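Local structure of thermosome subunit (Methanococcoides burtonii, 3AQ1) at residues V145-N150 and A345-G350. The protein is a group II chaperonin that probably binds unfolded polypeptides and assists their folding in an ATP-dependent manner. Residues are numbered along the deposited sequence; the frame is centred on the assembly and turned at random.
Sequences VNVLEN and ALHVVG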
loop_
_atom_site.group_PDB
_atom_site.type_symbol
_atom_site.label_atom_id
_atom_site.label_comp_id
_atom_site.label_asym_id
_atom_site.label_seq_id
_atom_site.Cartn_x
_atom_site.Cartn_y
_atom_site.Cartn_z
ATOM N N VAL A 145 3.053 -7.537 3.877
ATOM C CA VAL A 145 3.331 -7.195 2.477
ATOM C C VAL A 145 3.927 -5.794 2.331
ATOM O O VAL A 145 3.202 -4.806 2.304
ATOM C CB VAL A 145 2.080 -7.283 1.601
ATOM C CG1 VAL A 145 2.413 -6.862 0.188
ATOM C CG2 VAL A 145 1.504 -8.693 1.609
ATOM N N ASN A 146 5.250 -5.707 2.233
ATOM C CA ASN A 146 5.910 -4.409 2.152
ATOM C C ASN A 146 6.065 -3.877 0.728
ATOM O O ASN A 146 7.107 -4.034 0.103
ATOM C CB ASN A 146 7.260 -4.436 2.858
ATOM C CG ASN A 146 7.948 -3.071 2.848
ATOM O OD1 ASN A 146 7.461 -2.116 2.223
ATOM N ND2 ASN A 146 9.090 -2.974 3.538
ATOM N N VAL A 147 5.029 -3.220 0.230
ATOM C CA VAL A 147 5.033 -2.714 -1.136
ATOM C C VAL A 147 6.010 -1.548 -1.377
ATOM O O VAL A 147 6.697 -1.519 -2.389
ATOM C CB VAL A 147 3.599 -2.373 -1.583
ATOM C CG1 VAL A 147 3.567 -1.948 -3.044
ATOM C CG2 VAL A 147 2.707 -3.592 -1.367
ATOM N N LEU A 148 6.100 -0.610 -0.445
ATOM C CA LEU A 148 6.998 0.535 -0.608
ATOM C C LEU A 148 8.456 0.155 -0.904
ATOM O O LEU A 148 9.089 0.754 -1.769
ATOM C CB LEU A 148 6.934 1.452 0.623
ATOM C CG LEU A 148 5.533 1.921 1.041
ATOM C CD1 LEU A 148 5.553 2.602 2.407
ATOM C CD2 LEU A 148 4.893 2.833 -0.017
ATOM N N GLU A 149 8.976 -0.835 -0.184
ATOM C CA GLU A 149 10.389 -1.212 -0.261
ATOM C C GLU A 149 10.662 -2.437 -1.145
ATOM O O GLU A 149 11.711 -2.544 -1.778
ATOM C CB GLU A 149 10.936 -1.501 1.142
ATOM C CG GLU A 149 10.905 -0.325 2.110
ATOM C CD GLU A 149 11.454 -0.682 3.486
ATOM O OE1 GLU A 149 12.030 -1.780 3.645
ATOM O OE2 GLU A 149 11.309 0.137 4.412
ATOM N N ASN A 150 9.722 -3.370 -1.160
ATOM C CA ASN A 150 9.898 -4.608 -1.898
ATOM C C ASN A 150 9.421 -4.591 -3.351
ATOM O O ASN A 150 9.690 -5.524 -4.096
ATOM C CB ASN A 150 9.240 -5.759 -1.141
ATOM C CG ASN A 150 10.093 -6.252 0.012
ATOM O OD1 ASN A 150 11.316 -6.143 -0.025
ATOM N ND2 ASN A 150 9.451 -6.803 1.035
ATOM N N ALA A 345 -3.319 -0.420 -7.023
ATOM C CA ALA A 345 -3.737 -1.811 -6.891
ATOM C C ALA A 345 -2.793 -2.611 -5.997
ATOM O O ALA A 345 -3.246 -3.401 -5.174
ATOM C CB ALA A 345 -3.878 -2.463 -8.244
ATOM N N LEU A 346 -1.487 -2.411 -6.167
ATOM C CA LEU A 346 -0.497 -3.095 -5.342
ATOM C C LEU A 346 -0.805 -2.863 -3.863
ATOM O O LEU A 346 -0.909 -3.813 -3.093
ATOM C CB LEU A 346 0.934 -2.639 -5.683
ATOM C CG LEU A 346 1.547 -3.168 -6.985
ATOM C CD1 LEU A 346 2.729 -2.337 -7.437
ATOM C CD2 LEU A 346 1.920 -4.622 -6.887
ATOM N N HIS A 347 -0.983 -1.602 -3.484
ATOM C CA HIS A 347 -1.302 -1.221 -2.106
ATOM C C HIS A 347 -2.584 -1.838 -1.565
ATOM O O HIS A 347 -2.569 -2.433 -0.488
ATOM C CB HIS A 347 -1.342 0.302 -1.962
ATOM C CG HIS A 347 0.018 0.930 -1.912
ATOM N ND1 HIS A 347 0.656 1.233 -0.728
ATOM C CD2 HIS A 347 0.874 1.290 -2.901
ATOM C CE1 HIS A 347 1.835 1.767 -0.991
ATOM N NE2 HIS A 347 1.993 1.812 -2.302
ATOM N N VAL A 348 -3.685 -1.698 -2.301
ATOM C CA VAL A 348 -4.960 -2.266 -1.871
ATOM C C VAL A 348 -4.826 -3.768 -1.628
ATOM O O VAL A 348 -5.233 -4.283 -0.590
ATOM C CB VAL A 348 -6.106 -2.011 -2.884
ATOM C CG1 VAL A 348 -7.411 -2.496 -2.307
ATOM C CG2 VAL A 348 -6.210 -0.539 -3.207
ATOM N N VAL A 349 -4.256 -4.475 -2.585
ATOM C CA VAL A 349 -4.041 -5.905 -2.409
ATOM C C VAL A 349 -3.111 -6.229 -1.220
ATOM O O VAL A 349 -3.386 -7.141 -0.430
ATOM C CB VAL A 349 -3.533 -6.532 -3.699
ATOM C CG1 VAL A 349 -3.318 -8.034 -3.513
ATOM C CG2 VAL A 349 -4.529 -6.256 -4.806
ATOM N N GLY A 350 -2.023 -5.476 -1.090
ATOM C CA GLY A 350 -1.142 -5.617 0.053
ATOM C C GLY A 350 -1.896 -5.484 1.363
ATOM O O GLY A 350 -1.835 -6.352 2.228
#
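With CG1 of V147 anti to its own nitrogen (chi1 -175°) and CG of H347 anti to its own carbonyl carbon, beside the backbone N (chi1 -77°), the valine methyl meets an imidazole turned off the helix 332-355 toward the segment 145-150. V147 CG1 sits over one face of the H347 ring, offset toward its rim and 4.1 Å from H347 NE2, and touches L346 CB at 3.8 Å. L148 comes to the same ring in its plane, CD2 meeting the edge at H347 CE1, so one imidazole is packed from above and from the side by consecutive residues. Further along the helix, G350 presents bare backbone, and V145 CG1 lies on G350 CA at 3.8 Å. Within the two segments the contact is van der Waals packing with no hydrogen bond; one turn on, E354 of the same helix accepts from V145 N through OE2. N146 caps the short helix 147-150: its OD1 accepts from E149 N at 3.1 Å, a nearly straight bond (162°) whose donor lies above the carbonyl plane. L346 also rests on A131 and V132 of helix 121-132. The arrangement illustrates an N-capped short helix packing against a long one, probably in the intermediate domain of a group II chaperonin.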